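Local coordinates for putative vitamin-B12 independent methionine synthase family protein (Listeria monocytogenes, PDB 1YPX) that probably transfers a methyl group from a methyltetrahydrofolate to homocysteine to make methionine, using zinc and no cobalamin, at residues R25-Q29 with S30-T34; E37-K40 with I41-T44; P255-E258 with T259-K263; E347-Q350 with W351-R355; R359-N362 with D363-E367. All blocks are in the same frame, centred on the assembly; numbering follows the deposited sequence.

Contact 1 (R25-Q29 with S30-T34); sequences REKFQ and SGEIT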
loop_
_atom_site.group_PDB
_atom_site.type_symbol
_atom_site.label_atom_id
_atom_site.label_comp_id
_atom_site.label_asym_id
_atom_site.label_seq_id
_atom_site.Cartn_x
_atom_site.Cartn_y
_atom_site.Cartn_z
ATOM N N ARG A 25 18.405 -2.425 -14.280
ATOM C CA ARG A 25 17.806 -3.738 -14.038
ATOM C C ARG A 25 18.059 -4.712 -15.183
ATOM O O ARG A 25 17.985 -5.927 -14.997
ATOM C CB ARG A 25 16.293 -3.624 -13.784
ATOM C CG ARG A 25 15.925 -2.864 -12.508
ATOM C CD ARG A 25 14.459 -3.064 -12.098
ATOM N NE ARG A 25 14.169 -4.437 -11.681
ATOM C CZ ARG A 25 14.626 -5.012 -10.568
ATOM N NH1 ARG A 25 14.303 -6.266 -10.286
ATOM N NH2 ARG A 25 15.395 -4.336 -9.726
ATOM N N GLU A 26 18.360 -4.183 -16.365
ATOM C CA GLU A 26 18.623 -5.034 -17.516
ATOM C C GLU A 26 20.050 -5.577 -17.494
ATOM O O GLU A 26 20.259 -6.783 -17.669
ATOM C CB GLU A 26 18.358 -4.269 -18.817
ATOM C CG GLU A 26 16.892 -3.855 -18.997
ATOM C CD GLU A 26 16.556 -3.430 -20.424
ATOM O OE1 GLU A 26 17.239 -2.522 -20.954
ATOM O OE2 GLU A 26 15.606 -4.004 -21.010
ATOM N N LYS A 27 21.026 -4.697 -17.273
ATOM C CA LYS A 27 22.434 -5.108 -17.214
ATOM C C LYS A 27 22.663 -6.104 -16.081
ATOM O O LYS A 27 23.532 -6.977 -16.173
ATOM C CB LYS A 27 23.355 -3.899 -17.005
ATOM C CG LYS A 27 23.514 -2.988 -18.218
ATOM C CD LYS A 27 24.441 -1.808 -17.911
ATOM C CE LYS A 27 24.566 -0.868 -19.106
ATOM N NZ LYS A 27 23.236 -0.356 -19.564
ATOM N N PHE A 28 21.886 -5.966 -15.011
ATOM C CA PHE A 28 22.009 -6.861 -13.870
ATOM C C PHE A 28 21.754 -8.312 -14.263
ATOM O O PHE A 28 22.638 -9.157 -14.142
ATOM C CB PHE A 28 21.035 -6.464 -12.764
ATOM C CG PHE A 28 20.962 -7.461 -11.647
ATOM C CD1 PHE A 28 22.076 -7.716 -10.853
ATOM C CD2 PHE A 28 19.787 -8.164 -11.403
ATOM C CE1 PHE A 28 22.021 -8.654 -9.832
ATOM C CE2 PHE A 28 19.722 -9.105 -10.384
ATOM C CZ PHE A 28 20.843 -9.352 -9.595
ATOM N N GLN A 29 20.539 -8.597 -14.725
ATOM C CA GLN A 29 20.170 -9.945 -15.138
ATOM C C GLN A 29 21.022 -10.361 -16.335
ATOM O O GLN A 29 21.125 -11.543 -16.659
ATOM C CB GLN A 29 18.680 -9.998 -15.503
ATOM C CG GLN A 29 17.743 -9.468 -14.414
ATOM C CD GLN A 29 16.274 -9.478 -14.833
ATOM O OE1 GLN A 29 15.920 -9.003 -15.917
ATOM N NE2 GLN A 29 15.412 -10.006 -13.967
ATOM N N SER A 30 21.627 -9.370 -16.989
ATOM C CA SER A 30 22.497 -9.594 -18.146
ATOM C C SER A 30 23.844 -10.128 -17.672
ATOM O O SER A 30 24.477 -10.948 -18.345
ATOM C CB SER A 30 22.712 -8.280 -18.907
ATOM O OG SER A 30 23.729 -8.405 -19.885
ATOM N N GLY A 31 24.272 -9.650 -16.506
ATOM C CA GLY A 31 25.535 -10.076 -15.936
ATOM C C GLY A 31 26.579 -8.982 -15.998
ATOM O O GLY A 31 27.680 -9.138 -15.472
ATOM N N GLU A 32 26.232 -7.871 -16.641
ATOM C CA GLU A 32 27.150 -6.747 -16.776
ATOM C C GLU A 32 27.364 -6.029 -15.453
ATOM O O GLU A 32 28.476 -5.604 -15.134
ATOM C CB GLU A 32 26.622 -5.752 -17.807
ATOM C CG GLU A 32 26.300 -6.375 -19.151
ATOM C CD GLU A 32 26.158 -5.340 -20.245
ATOM O OE1 GLU A 32 25.716 -5.712 -21.355
ATOM O OE2 GLU A 32 26.496 -4.160 -19.993
ATOM N N ILE A 33 26.290 -5.885 -14.688
ATOM C CA ILE A 33 26.365 -5.217 -13.400
ATOM C C ILE A 33 26.091 -6.220 -12.293
ATOM O O ILE A 33 25.452 -7.252 -12.510
ATOM C CB ILE A 33 25.341 -4.065 -13.312
ATOM C CG1 ILE A 33 25.556 -3.091 -14.474
ATOM C CG2 ILE A 33 25.477 -3.344 -11.986
ATOM C CD1 ILE A 33 26.953 -2.489 -14.541
ATOM N N THR A 34 26.581 -5.913 -11.103
ATOM C CA THR A 34 26.392 -6.791 -9.965
ATOM C C THR A 34 25.277 -6.273 -9.057
ATOM O O THR A 34 24.915 -5.098 -9.116
ATOM C CB THR A 34 27.695 -6.908 -9.165
ATOM O OG1 THR A 34 28.128 -5.603 -8.759
ATOM C CG2 THR A 34 28.778 -7.545 -10.021
#
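The carbonyl oxygen Lys27 O draws three backbone N-H groups at the end of helix 19-30. Gly31 N gives the shortest bond, 2.8 Å to Lys27 O, while Glu32 N at 2.9 Å from Lys27 O and Ile33 N at 3.3 Å from the same oxygen add weak ones. Gly31 N is shared with Phe28 O, 2.9 Å away, and it lies above the plane of that carbonyl. This is a Schellman motif: Gly31 leaves the helix with positive phi (109°), a conformation readily taken by glycine, and the backbone turns toward helix 35-56, for which Thr34 is the N-cap. Ile33 comes back alongside the last turn, where its CG1 rests 3.5 Å from Lys27 CB. Glu32 crosses the lysine chain as well, its OE2 lying 3.7 Å from Lys27 CG. The ammonium is farther off, with Lys27 NZ 5.0 Å from Glu32 OE2, so the carboxylate meets mainly the methylenes. With CG anti to the backbone N (chi1 171°), the Phe28 ring has its edge beside the backbone of Thr34, CD1 standing 3.9 Å from Thr34 C, and also packs on Ala35 and Leu38 of helix 35-56.

Contact 2 (E37-K40 with I41-T44); sequences ELRK and IENT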
loop_
_atom_site.group_PDB
_atom_site.type_symbol
_atom_site.label_atom_id
_atom_site.label_comp_id
_atom_site.label_asym_id
_atom_site.label_seq_id
_atom_site.Cartn_x
_atom_site.Cartn_y
_atom_site.Cartn_z
ATOM N N GLU A 37 26.115 -3.556 -7.193
ATOM C CA GLU A 37 26.393 -2.396 -8.044
ATOM C C GLU A 37 25.095 -1.733 -8.502
ATOM O O GLU A 37 25.007 -0.504 -8.628
ATOM C CB GLU A 37 27.206 -2.838 -9.267
ATOM C CG GLU A 37 27.899 -1.718 -10.045
ATOM C CD GLU A 37 28.595 -2.218 -11.308
ATOM O OE1 GLU A 37 29.242 -3.289 -11.254
ATOM O OE2 GLU A 37 28.504 -1.534 -12.351
ATOM N N LEU A 38 24.093 -2.566 -8.764
ATOM C CA LEU A 38 22.771 -2.116 -9.194
ATOM C C LEU A 38 22.125 -1.247 -8.119
ATOM O O LEU A 38 21.286 -0.400 -8.413
ATOM C CB LEU A 38 21.870 -3.330 -9.463
ATOM C CG LEU A 38 20.358 -3.088 -9.537
ATOM C CD1 LEU A 38 20.054 -2.235 -10.760
ATOM C CD2 LEU A 38 19.609 -4.414 -9.618
ATOM N N ARG A 39 22.520 -1.455 -6.873
ATOM C CA ARG A 39 21.929 -0.692 -5.791
ATOM C C ARG A 39 22.234 0.795 -5.859
ATOM O O ARG A 39 21.374 1.630 -5.564
ATOM C CB ARG A 39 22.372 -1.243 -4.444
ATOM C CG ARG A 39 21.638 -0.573 -3.314
ATOM C CD ARG A 39 21.742 -1.331 -2.014
ATOM N NE ARG A 39 20.945 -0.665 -0.996
ATOM C CZ ARG A 39 19.681 -0.962 -0.717
ATOM N NH1 ARG A 39 19.043 -0.288 0.231
ATOM N NH2 ARG A 39 19.068 -1.947 -1.357
ATOM N N LYS A 40 23.463 1.120 -6.247
ATOM C CA LYS A 40 23.880 2.510 -6.356
ATOM C C LYS A 40 22.953 3.272 -7.290
ATOM O O LYS A 40 22.360 4.272 -6.898
ATOM C CB LYS A 40 25.327 2.597 -6.860
ATOM C CG LYS A 40 26.398 2.520 -5.758
ATOM C CD LYS A 40 26.348 3.756 -4.858
ATOM C CE LYS A 40 27.407 3.728 -3.768
ATOM N NZ LYS A 40 27.231 4.819 -2.757
ATOM N N ILE A 41 22.823 2.803 -8.523
ATOM C CA ILE A 41 21.953 3.482 -9.466
ATOM C C ILE A 41 20.560 3.658 -8.851
ATOM O O ILE A 41 19.999 4.758 -8.867
ATOM C CB ILE A 41 21.841 2.697 -10.785
ATOM C CG1 ILE A 41 23.228 2.477 -11.382
ATOM C CG2 ILE A 41 20.990 3.484 -11.780
ATOM C CD1 ILE A 41 23.318 1.275 -12.305
ATOM N N GLU A 42 20.011 2.567 -8.312
ATOM C CA GLU A 42 18.703 2.614 -7.675
ATOM C C GLU A 42 18.700 3.778 -6.689
ATOM O O GLU A 42 17.745 4.543 -6.620
ATOM C CB GLU A 42 18.411 1.324 -6.903
ATOM C CG GLU A 42 18.328 0.056 -7.723
ATOM C CD GLU A 42 17.754 -1.101 -6.914
ATOM O OE1 GLU A 42 18.140 -1.248 -5.730
ATOM O OE2 GLU A 42 16.916 -1.862 -7.459
ATOM N N ASN A 43 19.788 3.900 -5.938
ATOM C CA ASN A 43 19.930 4.954 -4.954
ATOM C C ASN A 43 19.841 6.342 -5.567
ATOM O O ASN A 43 19.246 7.252 -4.987
ATOM C CB ASN A 43 21.255 4.798 -4.209
ATOM C CG ASN A 43 21.149 3.837 -3.049
ATOM O OD1 ASN A 43 22.023 3.784 -2.184
ATOM N ND2 ASN A 43 20.067 3.073 -3.018
ATOM N N THR A 44 20.442 6.487 -6.743
ATOM C CA THR A 44 20.453 7.739 -7.493
ATOM C C THR A 44 19.048 7.986 -8.025
ATOM O O THR A 44 18.484 9.073 -7.876
ATOM C CB THR A 44 21.433 7.638 -8.689
ATOM O OG1 THR A 44 22.721 7.232 -8.209
ATOM C CG2 THR A 44 21.558 8.974 -9.417
HETATM O O HOH W 1 19.160 -3.622 -4.143
#
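Asn43 N donates to Arg39 O at 2.8 Å, Thr44 N to Lys40 O at 2.9 Å, and Glu42 N to Leu38 O at 3.2 Å in a nearly straight bond (170°); these are i to i+4 bonds of helix 35-56. Above them, the charged ends of Arg39 and Glu42 have their stronger partners elsewhere: Arg39 NH1 forms a salt bridge with Asp119, and Glu42 OE1 one with Arg67. Between themselves the two side chains are joined through a water, which accepts from Arg39 NH2 at 3.3 Å and donates to Glu42 OE1 at 3.0 Å, whereas Arg39 NH2 and Glu42 OE1 are 4.5 Å apart. That oxygen stands well out of the guanidinium plane, so no N-H of Arg39 points at it. The Arg39 chain is extended from CG to NE, and the terminal amide of Asn43 lies over one face of its guanidinium, the two planes 76° apart. Toward helix 19-30, Leu38 passes obliquely across the aliphatic part of Glu42, with Leu38 CG 4.2 Å from Glu42 CG, and it also packs on Ala24. One turn of this helix thus carries both packing against helix 19-30 and a charged network. The buried carboxylate of Glu42 is probably kept ionised by Arg67, with the water-linked Arg39 adding to the positive field around it.

Contact 3 (P255-E258 with T259-K263); sequences PVAE and TLFGK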
loop_
_atom_site.group_PDB
_atom_site.type_symbol
_atom_site.label_atom_id
_atom_site.label_comp_id
_atom_site.label_asym_id
_atom_site.label_seq_id
_atom_site.Cartn_x
_atom_site.Cartn_y
_atom_site.Cartn_z
ATOM N N PRO A 255 -19.671 -6.293 -0.996
ATOM C CA PRO A 255 -19.478 -7.428 -0.089
ATOM C C PRO A 255 -18.407 -7.165 0.968
ATOM O O PRO A 255 -18.709 -7.039 2.161
ATOM C CB PRO A 255 -19.097 -8.567 -1.036
ATOM C CG PRO A 255 -18.461 -7.853 -2.196
ATOM C CD PRO A 255 -19.371 -6.676 -2.388
ATOM N N VAL A 256 -17.158 -7.080 0.518
ATOM C CA VAL A 256 -16.029 -6.829 1.402
ATOM C C VAL A 256 -15.997 -5.379 1.833
ATOM O O VAL A 256 -14.979 -4.712 1.713
ATOM C CB VAL A 256 -14.695 -7.176 0.711
ATOM C CG1 VAL A 256 -14.656 -8.665 0.395
ATOM C CG2 VAL A 256 -14.533 -6.358 -0.564
ATOM N N ALA A 257 -17.122 -4.899 2.345
ATOM C CA ALA A 257 -17.221 -3.520 2.784
ATOM C C ALA A 257 -17.669 -3.458 4.232
ATOM O O ALA A 257 -17.484 -2.445 4.907
ATOM C CB ALA A 257 -18.199 -2.771 1.907
ATOM N N GLU A 258 -18.261 -4.552 4.706
ATOM C CA GLU A 258 -18.750 -4.632 6.081
ATOM C C GLU A 258 -17.603 -4.848 7.058
ATOM O O GLU A 258 -17.413 -4.067 7.992
ATOM C CB GLU A 258 -19.749 -5.782 6.205
ATOM C CG GLU A 258 -20.801 -5.801 5.107
ATOM C CD GLU A 258 -21.713 -4.583 5.131
ATOM O OE1 GLU A 258 -21.201 -3.452 4.964
ATOM O OE2 GLU A 258 -22.941 -4.763 5.312
ATOM N N THR A 259 -16.841 -5.914 6.828
ATOM C CA THR A 259 -15.707 -6.266 7.680
ATOM C C THR A 259 -14.496 -5.363 7.430
ATOM O O THR A 259 -13.635 -5.211 8.296
ATOM C CB THR A 259 -15.284 -7.741 7.454
ATOM O OG1 THR A 259 -14.397 -7.821 6.331
ATOM C CG2 THR A 259 -16.512 -8.611 7.173
ATOM N N LEU A 260 -14.444 -4.771 6.238
ATOM C CA LEU A 260 -13.353 -3.885 5.859
ATOM C C LEU A 260 -13.420 -2.517 6.530
ATOM O O LEU A 260 -12.434 -2.040 7.089
ATOM C CB LEU A 260 -13.317 -3.697 4.338
ATOM C CG LEU A 260 -12.213 -4.440 3.574
ATOM C CD1 LEU A 260 -12.198 -3.997 2.121
ATOM C CD2 LEU A 260 -10.867 -4.146 4.210
ATOM N N PHE A 261 -14.573 -1.871 6.482
ATOM C CA PHE A 261 -14.674 -0.560 7.098
ATOM C C PHE A 261 -15.282 -0.601 8.495
ATOM O O PHE A 261 -15.268 0.398 9.213
ATOM C CB PHE A 261 -15.474 0.373 6.192
ATOM C CG PHE A 261 -15.009 0.367 4.765
ATOM C CD1 PHE A 261 -13.658 0.474 4.457
ATOM C CD2 PHE A 261 -15.926 0.250 3.725
ATOM C CE1 PHE A 261 -13.229 0.463 3.132
ATOM C CE2 PHE A 261 -15.508 0.238 2.397
ATOM C CZ PHE A 261 -14.158 0.346 2.099
ATOM N N GLY A 262 -15.802 -1.758 8.889
ATOM C CA GLY A 262 -16.395 -1.867 10.208
ATOM C C GLY A 262 -15.587 -2.680 11.202
ATOM O O GLY A 262 -15.552 -2.358 12.390
ATOM N N LYS A 263 -14.923 -3.726 10.722
ATOM C CA LYS A 263 -14.142 -4.597 11.591
ATOM C C LYS A 263 -12.626 -4.375 11.581
ATOM O O LYS A 263 -11.964 -4.511 12.612
ATOM C CB LYS A 263 -14.451 -6.055 11.241
ATOM C CG LYS A 263 -15.909 -6.452 11.447
ATOM C CD LYS A 263 -16.136 -7.944 11.187
ATOM C CE LYS A 263 -17.614 -8.329 11.340
ATOM N NZ LYS A 263 -17.899 -9.739 10.933
#
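An inverse gamma turn centred on Val256 leads into helix 258-261, with Ala257 at the N-cap position, and the short helix is held by two weak backbone bonds, Phe261 N to Ala257 O at 3.4 Å and Gly262 N to Glu258 O at 3.0 Å. Phe261 reaches back to Ala257, its CE2 4.1 Å from Ala257 CB and its CD2 3.3 Å from Ala257 O; a chi1 of -49°, with CG anti to the carbonyl carbon, turns the ring toward the start of the helix. Leu260 approaches Val256, though the placement of Leu260 CD1 is doubtful. A bound phosphate, probably from the crystallisation liquor, is about 4 Å from the Phe261 side chain, whose ring also makes a cation-pi contact with Lys285. The helix sits in the crossover connection between two neighbouring parallel strands, 233-238 and 268-272, as in a TIM-barrel-like fold: Leu260 packs on Met236 and Ile238 of the first, Phe261 meets Phe269 of the second edge-to-face, and Thr259 rests on Gln214 of helix 213-224.

Contact 4 (E347-Q350 with W351-R355); sequences EEEQ and WDKLR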
loop_
_atom_site.group_PDB
_atom_site.type_symbol
_atom_site.label_atom_id
_atom_site.label_comp_id
_atom_site.label_asym_id
_atom_site.label_seq_id
_atom_site.Cartn_x
_atom_site.Cartn_y
_atom_site.Cartn_z
ATOM N N GLU A 347 6.303 9.747 -17.947
ATOM C CA GLU A 347 6.703 10.345 -16.686
ATOM C C GLU A 347 6.097 11.730 -16.478
ATOM O O GLU A 347 5.542 12.013 -15.416
ATOM C CB GLU A 347 8.231 10.402 -16.595
ATOM C CG GLU A 347 8.870 9.018 -16.477
ATOM C CD GLU A 347 10.370 9.059 -16.212
ATOM O OE1 GLU A 347 10.781 9.619 -15.167
ATOM O OE2 GLU A 347 11.135 8.527 -17.051
ATOM N N GLU A 348 6.191 12.581 -17.493
ATOM C CA GLU A 348 5.647 13.935 -17.427
ATOM C C GLU A 348 4.185 13.898 -16.983
ATOM O O GLU A 348 3.783 14.577 -16.035
ATOM C CB GLU A 348 5.750 14.597 -18.804
ATOM C CG GLU A 348 5.340 16.070 -18.855
ATOM C CD GLU A 348 5.088 16.556 -20.282
ATOM O OE1 GLU A 348 3.942 16.401 -20.777
ATOM O OE2 GLU A 348 6.041 17.075 -20.910
ATOM N N GLU A 349 3.395 13.087 -17.677
ATOM C CA GLU A 349 1.978 12.955 -17.369
ATOM C C GLU A 349 1.764 12.600 -15.897
ATOM O O GLU A 349 0.878 13.148 -15.239
ATOM C CB GLU A 349 1.361 11.882 -18.276
ATOM C CG GLU A 349 0.264 12.404 -19.188
ATOM C CD GLU A 349 -1.059 12.581 -18.463
ATOM O OE1 GLU A 349 -1.966 11.742 -18.680
ATOM O OE2 GLU A 349 -1.187 13.546 -17.666
ATOM N N GLN A 350 2.597 11.687 -15.399
ATOM C CA GLN A 350 2.559 11.199 -14.016
ATOM C C GLN A 350 2.552 12.315 -12.968
ATOM O O GLN A 350 1.579 12.488 -12.220
ATOM C CB GLN A 350 3.762 10.270 -13.756
ATOM C CG GLN A 350 3.835 9.647 -12.344
ATOM C CD GLN A 350 5.117 8.842 -12.105
ATOM O OE1 GLN A 350 6.219 9.375 -12.171
ATOM N NE2 GLN A 350 4.967 7.560 -11.818
ATOM N N TRP A 351 3.648 13.066 -12.913
ATOM C CA TRP A 351 3.765 14.146 -11.948
ATOM C C TRP A 351 2.710 15.219 -12.163
ATOM O O TRP A 351 2.307 15.900 -11.221
ATOM C CB TRP A 351 5.180 14.741 -11.988
ATOM C CG TRP A 351 6.246 13.751 -11.509
ATOM C CD1 TRP A 351 6.328 13.146 -10.271
ATOM C CD2 TRP A 351 7.346 13.238 -12.274
ATOM N NE1 TRP A 351 7.408 12.294 -10.232
ATOM C CE2 TRP A 351 8.047 12.330 -11.443
ATOM C CE3 TRP A 351 7.806 13.454 -13.580
ATOM C CZ2 TRP A 351 9.186 11.642 -11.881
ATOM C CZ3 TRP A 351 8.942 12.765 -14.016
ATOM C CH2 TRP A 351 9.616 11.871 -13.167
ATOM N N ASP A 352 2.243 15.366 -13.397
ATOM C CA ASP A 352 1.218 16.365 -13.665
ATOM C C ASP A 352 -0.076 15.964 -12.967
ATOM O O ASP A 352 -0.756 16.796 -12.352
ATOM C CB ASP A 352 1.004 16.525 -15.170
ATOM C CG ASP A 352 2.048 17.424 -15.804
ATOM O OD1 ASP A 352 1.966 17.665 -17.034
ATOM O OD2 ASP A 352 2.948 17.891 -15.058
ATOM N N LYS A 353 -0.418 14.685 -13.054
ATOM C CA LYS A 353 -1.615 14.215 -12.389
ATOM C C LYS A 353 -1.447 14.323 -10.870
ATOM O O LYS A 353 -2.432 14.404 -10.139
ATOM C CB LYS A 353 -1.915 12.776 -12.801
ATOM C CG LYS A 353 -2.370 12.645 -14.239
ATOM C CD LYS A 353 -2.618 11.193 -14.599
ATOM C CE LYS A 353 -3.670 11.067 -15.693
ATOM N NZ LYS A 353 -4.993 11.607 -15.236
ATOM N N LEU A 354 -0.199 14.328 -10.394
ATOM C CA LEU A 354 0.053 14.448 -8.955
ATOM C C LEU A 354 -0.178 15.871 -8.467
ATOM O O LEU A 354 -0.786 16.085 -7.421
ATOM C CB LEU A 354 1.477 14.013 -8.602
ATOM C CG LEU A 354 1.737 12.503 -8.530
ATOM C CD1 LEU A 354 3.183 12.251 -8.128
ATOM C CD2 LEU A 354 0.786 11.866 -7.533
ATOM N N ARG A 355 0.307 16.839 -9.238
ATOM C CA ARG A 355 0.138 18.240 -8.902
ATOM C C ARG A 355 -1.367 18.490 -8.986
ATOM O O ARG A 355 -1.916 19.361 -8.306
ATOM C CB ARG A 355 0.881 19.113 -9.916
ATOM C CG ARG A 355 2.136 18.459 -10.498
ATOM C CD ARG A 355 2.944 19.421 -11.368
ATOM N NE ARG A 355 3.859 20.238 -10.578
ATOM C CZ ARG A 355 5.183 20.106 -10.596
ATOM N NH1 ARG A 355 5.952 20.895 -9.840
ATOM N NH2 ARG A 355 5.736 19.190 -11.386
#
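Trp351 lies alongside Glu347 at the start of helix 347-364, the helix that follows the last parallel strand, 328-332, of a fold resembling a TIM barrel. The two side chains point the same way, Glu347 CB standing 3.6 Å from Trp351 CZ3. At its far end Glu347 OE1 is 3.2 Å from Trp351 CH2, with the carboxylate turned 58° to the indole. The amide end of Gln350 sits over one face of the indole, toward its rim, the two planes 63° apart. The Gln350 chain is extended as far as the amide, with CG anti to the backbone N (chi1 -178°), and packs on Ile15, Leu16 and Phe336. Trp351 itself reaches Tyr48, Lys52 and Val56, and so joins this helix to helix 35-56. Along another side of the helix the bent Glu349 chain crosses Lys353, but their charged atoms, Glu349 OE1 and Lys353 NZ, are 4.6 Å apart, beyond a salt bridge. The ammonium is instead bound by Glu307 and Thr300. Backbone bonds one turn apart set these spacings, Lys353 N donating to Glu349 O at 3.0 Å; in the first turn Glu349 N donates a hydrogen bond to Thr346 OG1. Glu348 and Asp352 bring like charges together, Glu348 OE1 4.4 Å from Asp352 OD1, while Asp352 N donates to Glu348 O at 3.2 Å in the plane of that carbonyl.

Contact 5 (R359-N362 with D363-E367); sequences RLAN and DIWGE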
loop_
_atom_site.group_PDB
_atom_site.type_symbol
_atom_site.label_atom_id
_atom_site.label_comp_id
_atom_site.label_asym_id
_atom_site.label_seq_id
_atom_site.Cartn_x
_atom_site.Cartn_y
_atom_site.Cartn_z
ATOM N N ARG A 359 -3.507 20.157 -6.121
ATOM C CA ARG A 359 -4.318 21.348 -6.361
ATOM C C ARG A 359 -5.757 21.112 -5.927
ATOM O O ARG A 359 -6.336 21.902 -5.174
ATOM C CB ARG A 359 -4.270 21.690 -7.846
ATOM C CG ARG A 359 -4.992 22.958 -8.275
ATOM C CD ARG A 359 -5.051 22.944 -9.796
ATOM N NE ARG A 359 -3.903 22.186 -10.316
ATOM C CZ ARG A 359 -3.857 21.620 -11.514
ATOM N NH1 ARG A 359 -2.776 20.944 -11.883
ATOM N NH2 ARG A 359 -4.904 21.729 -12.331
ATOM N N LEU A 360 -6.333 20.012 -6.405
ATOM C CA LEU A 360 -7.704 19.675 -6.056
ATOM C C LEU A 360 -7.913 19.581 -4.545
ATOM O O LEU A 360 -8.826 20.193 -4.002
ATOM C CB LEU A 360 -8.103 18.355 -6.730
ATOM C CG LEU A 360 -8.680 18.437 -8.154
ATOM C CD1 LEU A 360 -10.075 19.043 -8.065
ATOM C CD2 LEU A 360 -7.793 19.272 -9.083
ATOM N N ALA A 361 -7.060 18.814 -3.874
ATOM C CA ALA A 361 -7.157 18.624 -2.430
ATOM C C ALA A 361 -6.978 19.939 -1.703
ATOM O O ALA A 361 -7.445 20.116 -0.582
ATOM C CB ALA A 361 -6.094 17.630 -1.959
ATOM N N ASN A 362 -6.275 20.864 -2.336
ATOM C CA ASN A 362 -6.054 22.132 -1.690
ATOM C C ASN A 362 -7.315 22.974 -1.720
ATOM O O ASN A 362 -7.799 23.412 -0.672
ATOM C CB ASN A 362 -4.897 22.883 -2.343
ATOM C CG ASN A 362 -4.538 24.146 -1.582
ATOM O OD1 ASN A 362 -4.360 24.113 -0.358
ATOM N ND2 ASN A 362 -4.432 25.265 -2.295
ATOM N N ASP A 363 -7.866 23.195 -2.911
ATOM C CA ASP A 363 -9.079 23.998 -2.983
ATOM C C ASP A 363 -10.319 23.265 -2.454
ATOM O O ASP A 363 -11.384 23.870 -2.314
ATOM C CB ASP A 363 -9.314 24.528 -4.410
ATOM C CG ASP A 363 -9.440 23.428 -5.439
ATOM O OD1 ASP A 363 -10.088 22.406 -5.128
ATOM O OD2 ASP A 363 -8.909 23.604 -6.563
ATOM N N ILE A 364 -10.189 21.974 -2.145
ATOM C CA ILE A 364 -11.323 21.229 -1.595
ATOM C C ILE A 364 -11.194 21.156 -0.091
ATOM O O ILE A 364 -12.139 21.442 0.637
ATOM C CB ILE A 364 -11.417 19.783 -2.123
ATOM C CG1 ILE A 364 -11.874 19.791 -3.577
ATOM C CG2 ILE A 364 -12.417 18.978 -1.281
ATOM C CD1 ILE A 364 -12.015 18.420 -4.153
ATOM N N TRP A 365 -10.017 20.762 0.375
ATOM C CA TRP A 365 -9.783 20.657 1.804
ATOM C C TRP A 365 -9.079 21.900 2.341
ATOM O O TRP A 365 -8.355 22.586 1.617
ATOM C CB TRP A 365 -8.998 19.372 2.091
ATOM C CG TRP A 365 -9.894 18.135 1.973
ATOM C CD1 TRP A 365 -10.870 17.742 2.852
ATOM C CD2 TRP A 365 -9.940 17.192 0.883
ATOM N NE1 TRP A 365 -11.518 16.624 2.377
ATOM C CE2 TRP A 365 -10.971 16.265 1.177
ATOM C CE3 TRP A 365 -9.213 17.046 -0.307
ATOM C CZ2 TRP A 365 -11.295 15.205 0.324
ATOM C CZ3 TRP A 365 -9.535 15.991 -1.158
ATOM C CH2 TRP A 365 -10.572 15.079 -0.833
ATOM N N GLY A 366 -9.317 22.202 3.610
ATOM C CA GLY A 366 -8.710 23.380 4.204
ATOM C C GLY A 366 -9.734 24.480 4.453
ATOM O O GLY A 366 -9.816 25.460 3.707
ATOM N N GLU A 367 -10.525 24.300 5.507
ATOM C CA GLU A 367 -11.546 25.259 5.884
ATOM C C GLU A 367 -11.182 25.849 7.244
ATOM O O GLU A 367 -10.205 25.343 7.846
ATOM C CB GLU A 367 -12.917 24.570 5.940
ATOM C CG GLU A 367 -13.325 23.908 4.620
ATOM C CD GLU A 367 -13.264 24.875 3.442
ATOM O OE1 GLU A 367 -13.974 25.910 3.476
ATOM O OE2 GLU A 367 -12.500 24.601 2.486
#
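Trp365 sets the edge of its indole against Ala361, with Trp365 CE3 3.6 Å from Ala361 CB and the Ala361 CA in the plane of the ring. Trp365 CG stands anti to the carbonyl carbon (chi1 -75°), which directs the six-membered side of the indole back toward Ala361, and Ile364 CG2 covers one ring face, 3.7 Å above its centre. Trp365 N donates to Ala361 O at 2.8 Å from above the carbonyl plane. Here helix 347-364 comes to its C-terminal end: Trp365 is the first residue to leave helical angles, after Asp363 N has made a nearly straight bond of 3.0 Å to Arg359 O (168°). The indole NE1 is hydrogen-bonded to Leu325 O, and the ring stacks on Tyr8 and packs against Leu328 and Leu330 of strand 328-332, so that the helix end is tied to the last strand of the parallel sheet. Leu360 CD1 lies 4.4 Å from Ile364 CD1, while Ile364 packs against Ile316 of helix 310-322.

Overall arrangement
The five contacts follow one another along the chain, each closing before the next opens. Contacts 1 and 2, with centres 12 Å apart, touch each other, for instance through Ile33 and Leu38, since the turn ending helix 19-30 leads into helix 35-56. Contacts 4 and 5 are successive parts of helix 347-364, their centres 18 Å apart. Contact 3 stands alone on helix 258-261, about 41 Å between centres from contact 2 and on the opposite side of the chain's centre. Contact 4 comes within about 10 Å of contact 2 at the nearest atoms, as helix 347-364 borders helix 35-56. Early and late helices thus meet around the parallel sheet, as expected where a TIM-like barrel closes.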